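Local coordinates for protein cellulase (Rhodothermus marinus, PDB 3B7M) that hydrolyses internal beta-1,4-glucosidic bonds of cellulose as an endoglucanase of glycosyl hydrolase family 12, here an engineered thermostable variant, at residues S1-A15 / C33-R47. Sequence-based numbering, arbitrary orientation. Where two conformers were deposited one is given.
Sequences STVELCGQWDTRTVA and CIEVGLETGNFTITR
Val3 and Val36 form a hydrogen-bonded antiparallel pair, Val36 N to Val3 O measuring 2.8 Å. Leu5 and Ile34 repeat the pattern two residues along, and the axes of strands 2-5 and 33-37 run at 163°, antiparallel, with 2-5 outermost in its sheet. The tight side is apolar: the two methyls of Val36 diverge, CG2 meeting Leu5 CD1 at 4.0 Å while CG1, anti to the backbone N (chi1 -172°), meets Val14 CG1 from strand 11-14 of the other sheet, also at 4.0 Å. Val14 CG2 rests 3.6 Å from Gly41 CA, and Val21 of strand 19-22 also touches Val36. The reverse face, with Thr2, Glu4 and Glu35, is exposed. There the extended Glu4 chain reaches across Cys33 to accept a bond from Thr46 OG1 at OE2 (2.6 Å), on the anti side and 28° out of the carboxylate plane. A valine in place of Thr46 would probably leave Glu4 OE2 without this donor and its carboxylate freer to turn. Beyond it, Cys6 SG joins Cys33 SG (2.0 Å), which lies 3.4 Å above the Arg47 guanidinium plane, over its centre. A disulfide-pinned edge strand in one sheet, turning into an edge strand of the other, fits the family 12 beta-jelly-roll sandwich.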
# COMPACT_ATOMS: atom_id res chain seq x y z
N SER A 1 17.60 2.88 17.63
CA SER A 1 17.70 1.40 17.79
C SER A 1 16.82 0.65 16.78
O SER A 1 15.96 1.24 16.13
CB SER A 1 17.36 1.00 19.23
OG SER A 1 15.98 1.15 19.50
N THR A 2 17.07 -0.65 16.66
CA THR A 2 16.39 -1.51 15.69
C THR A 2 15.92 -2.78 16.37
O THR A 2 16.43 -3.14 17.43
CB THR A 2 17.32 -1.89 14.51
OG1 THR A 2 18.53 -2.43 15.03
CG2 THR A 2 17.65 -0.69 13.64
N VAL A 3 14.92 -3.43 15.77
CA VAL A 3 14.44 -4.74 16.27
C VAL A 3 13.98 -5.60 15.10
O VAL A 3 13.53 -5.12 14.06
CB VAL A 3 13.33 -4.65 17.41
CG1 VAL A 3 12.00 -4.14 16.86
CG2 VAL A 3 13.15 -6.01 18.22
N GLU A 4 14.17 -6.91 15.25
CA GLU A 4 13.74 -7.85 14.23
C GLU A 4 12.44 -8.52 14.65
O GLU A 4 12.36 -9.09 15.74
CB GLU A 4 14.80 -8.89 13.91
CG GLU A 4 14.43 -9.74 12.68
CD GLU A 4 15.52 -10.72 12.27
OE1 GLU A 4 15.93 -11.59 13.08
OE2 GLU A 4 15.96 -10.62 11.11
N LEU A 5 11.43 -8.42 13.80
CA LEU A 5 10.09 -8.94 14.06
C LEU A 5 9.87 -10.15 13.19
O LEU A 5 9.89 -10.03 11.97
CB LEU A 5 9.00 -7.90 13.71
CG LEU A 5 9.04 -6.49 14.32
CD1 LEU A 5 7.84 -5.70 13.83
CD2 LEU A 5 9.06 -6.55 15.83
N CYS A 6 9.63 -11.31 13.80
CA CYS A 6 9.51 -12.56 13.05
C CYS A 6 8.14 -13.22 13.23
O CYS A 6 7.85 -14.25 12.62
CB CYS A 6 10.63 -13.54 13.43
SG CYS A 6 12.32 -13.03 12.91
N GLY A 7 7.31 -12.63 14.10
CA GLY A 7 5.98 -13.12 14.33
C GLY A 7 5.04 -12.70 13.22
O GLY A 7 5.10 -11.57 12.72
N GLN A 8 4.15 -13.63 12.86
CA GLN A 8 3.19 -13.46 11.78
C GLN A 8 2.43 -12.13 11.85
O GLN A 8 2.21 -11.50 10.82
CB GLN A 8 2.22 -14.66 11.75
CG GLN A 8 1.03 -14.49 10.81
CD GLN A 8 0.07 -15.69 10.84
OE1 GLN A 8 -0.04 -16.41 11.84
NE2 GLN A 8 -0.63 -15.90 9.72
N TRP A 9 2.05 -11.72 13.06
CA TRP A 9 1.21 -10.54 13.26
C TRP A 9 1.90 -9.46 14.10
O TRP A 9 1.23 -8.59 14.69
CB TRP A 9 -0.15 -10.95 13.88
CG TRP A 9 -0.97 -11.94 13.05
CD1 TRP A 9 -1.29 -11.83 11.73
CD2 TRP A 9 -1.57 -13.18 13.50
NE1 TRP A 9 -2.05 -12.91 11.33
CE2 TRP A 9 -2.23 -13.75 12.39
CE3 TRP A 9 -1.61 -13.85 14.73
CZ2 TRP A 9 -2.93 -14.98 12.47
CZ3 TRP A 9 -2.31 -15.10 14.81
CH2 TRP A 9 -2.96 -15.64 13.68
N ASP A 10 3.24 -9.50 14.17
CA ASP A 10 4.00 -8.51 14.92
C ASP A 10 3.81 -7.11 14.34
O ASP A 10 3.72 -6.94 13.13
CB ASP A 10 5.49 -8.83 14.93
CG ASP A 10 5.85 -9.94 15.89
OD1 ASP A 10 4.98 -10.42 16.63
OD2 ASP A 10 7.02 -10.35 15.91
N THR A 11 3.73 -6.14 15.24
CA THR A 11 3.69 -4.74 14.85
C THR A 11 4.49 -3.88 15.84
O THR A 11 4.69 -4.27 16.99
CB THR A 11 2.24 -4.22 14.72
OG1 THR A 11 2.25 -2.89 14.19
CG2 THR A 11 1.54 -4.22 16.07
N ARG A 12 4.96 -2.73 15.36
CA ARG A 12 5.64 -1.74 16.20
C ARG A 12 5.22 -0.33 15.79
O ARG A 12 5.11 -0.03 14.59
CB ARG A 12 7.17 -1.85 16.05
CG ARG A 12 7.82 -3.03 16.80
CD ARG A 12 7.65 -2.93 18.31
NE ARG A 12 8.40 -3.98 18.99
CZ ARG A 12 7.95 -5.22 19.20
NH1 ARG A 12 6.74 -5.58 18.78
NH2 ARG A 12 8.72 -6.09 19.83
N THR A 13 4.98 0.53 16.77
CA THR A 13 4.76 1.95 16.55
C THR A 13 6.14 2.58 16.39
O THR A 13 7.07 2.23 17.14
CB THR A 13 4.03 2.60 17.76
OG1 THR A 13 2.84 1.86 18.07
CG2 THR A 13 3.66 4.03 17.47
N VAL A 14 6.28 3.48 15.43
CA VAL A 14 7.57 4.09 15.13
C VAL A 14 7.42 5.59 14.89
O VAL A 14 6.30 6.12 14.89
CB VAL A 14 8.21 3.44 13.85
CG1 VAL A 14 8.43 1.93 14.06
CG2 VAL A 14 7.33 3.68 12.63
N ALA A 15 8.55 6.27 14.71
CA ALA A 15 8.56 7.67 14.29
C ALA A 15 7.71 8.55 15.20
O ALA A 15 6.83 9.28 14.74
CB ALA A 15 8.10 7.78 12.84
N CYS A 33 10.69 -12.38 8.50
CA CYS A 33 11.18 -11.39 9.46
C CYS A 33 11.47 -10.05 8.79
O CYS A 33 11.92 -10.01 7.66
CB CYS A 33 12.47 -11.85 10.15
SG CYS A 33 12.40 -13.47 10.94
N ILE A 34 11.18 -8.96 9.49
CA ILE A 34 11.61 -7.64 9.04
C ILE A 34 12.42 -6.98 10.15
O ILE A 34 12.12 -7.17 11.33
CB ILE A 34 10.43 -6.74 8.61
CG1 ILE A 34 9.42 -6.58 9.76
CG2 ILE A 34 9.75 -7.31 7.39
CD1 ILE A 34 8.31 -5.58 9.48
N GLU A 35 13.46 -6.26 9.77
CA GLU A 35 14.25 -5.50 10.71
C GLU A 35 13.81 -4.04 10.62
O GLU A 35 13.85 -3.44 9.54
CB GLU A 35 15.72 -5.63 10.38
CG GLU A 35 16.59 -4.87 11.34
CD GLU A 35 18.03 -4.93 10.95
OE1 GLU A 35 18.64 -6.01 11.07
OE2 GLU A 35 18.53 -3.88 10.51
N VAL A 36 13.36 -3.50 11.76
CA VAL A 36 12.71 -2.21 11.80
C VAL A 36 13.56 -1.19 12.56
O VAL A 36 13.99 -1.46 13.69
CB VAL A 36 11.31 -2.29 12.49
CG1 VAL A 36 10.56 -0.98 12.36
CG2 VAL A 36 10.48 -3.43 11.91
N GLY A 37 13.76 -0.02 11.96
CA GLY A 37 14.33 1.14 12.65
C GLY A 37 13.21 1.87 13.36
O GLY A 37 12.29 2.37 12.72
N LEU A 38 13.30 1.93 14.69
CA LEU A 38 12.23 2.45 15.53
C LEU A 38 12.03 3.96 15.47
O LEU A 38 10.95 4.45 15.77
CB LEU A 38 12.42 2.00 16.98
CG LEU A 38 12.30 0.49 17.21
CD1 LEU A 38 12.97 0.10 18.52
CD2 LEU A 38 10.83 0.05 17.19
N GLU A 39 13.07 4.70 15.07
CA GLU A 39 12.95 6.15 14.92
C GLU A 39 12.38 6.56 13.56
O GLU A 39 11.56 7.48 13.45
CB GLU A 39 14.30 6.82 15.16
CG GLU A 39 14.35 8.33 14.83
CD GLU A 39 13.54 9.20 15.80
OE1 GLU A 39 13.22 8.74 16.92
OE2 GLU A 39 13.23 10.35 15.43
N THR A 40 12.82 5.86 12.51
CA THR A 40 12.44 6.21 11.14
C THR A 40 11.25 5.39 10.59
O THR A 40 10.52 5.86 9.71
CB THR A 40 13.63 6.01 10.22
OG1 THR A 40 14.08 4.66 10.36
CG2 THR A 40 14.76 6.97 10.59
N GLY A 41 11.10 4.16 11.08
CA GLY A 41 10.17 3.21 10.47
C GLY A 41 10.72 2.47 9.25
O GLY A 41 10.01 1.65 8.64
N ASN A 42 11.97 2.77 8.88
CA ASN A 42 12.64 2.09 7.79
C ASN A 42 12.68 0.60 8.10
O ASN A 42 12.93 0.21 9.25
CB ASN A 42 14.08 2.60 7.62
CG ASN A 42 14.17 4.07 7.21
OD1 ASN A 42 13.17 4.73 6.90
ND2 ASN A 42 15.40 4.58 7.19
N PHE A 43 12.44 -0.25 7.10
CA PHE A 43 12.57 -1.68 7.34
C PHE A 43 13.18 -2.45 6.19
O PHE A 43 13.07 -2.06 5.02
CB PHE A 43 11.25 -2.31 7.84
CG PHE A 43 10.15 -2.33 6.81
CD1 PHE A 43 10.01 -3.41 5.94
CD2 PHE A 43 9.23 -1.29 6.75
CE1 PHE A 43 8.99 -3.45 5.01
CE2 PHE A 43 8.20 -1.32 5.83
CZ PHE A 43 8.07 -2.40 4.96
N THR A 44 13.85 -3.55 6.54
CA THR A 44 14.43 -4.48 5.58
C THR A 44 13.81 -5.83 5.83
O THR A 44 13.74 -6.28 6.97
CB THR A 44 15.95 -4.60 5.78
OG1 THR A 44 16.54 -3.30 5.63
CG2 THR A 44 16.60 -5.59 4.77
N ILE A 45 13.34 -6.48 4.76
CA ILE A 45 12.92 -7.87 4.87
C ILE A 45 14.17 -8.78 4.93
O ILE A 45 14.90 -8.93 3.94
CB ILE A 45 11.98 -8.26 3.71
CG1 ILE A 45 10.86 -7.21 3.58
CG2 ILE A 45 11.39 -9.66 3.97
CD1 ILE A 45 9.91 -7.41 2.41
N THR A 46 14.41 -9.35 6.10
CA THR A 46 15.61 -10.16 6.32
C THR A 46 15.33 -11.64 6.06
O THR A 46 16.27 -12.41 5.83
CB THR A 46 16.14 -10.01 7.76
OG1 THR A 46 15.07 -10.30 8.66
CG2 THR A 46 16.66 -8.60 8.03
N ARG A 47 14.06 -12.02 6.11
CA ARG A 47 13.63 -13.39 5.90
C ARG A 47 12.26 -13.44 5.23
O ARG A 47 11.34 -12.74 5.64
CB ARG A 47 13.59 -14.13 7.24
CG ARG A 47 13.24 -15.60 7.14
CD ARG A 47 14.18 -16.43 8.01
NE ARG A 47 13.77 -16.60 9.40
CZ ARG A 47 14.47 -16.20 10.47
NH1 ARG A 47 15.64 -15.56 10.33
NH2 ARG A 47 14.01 -16.43 11.69
O HOH W 1 15.93 3.84 14.01
O HOH W 2 17.19 -13.89 12.96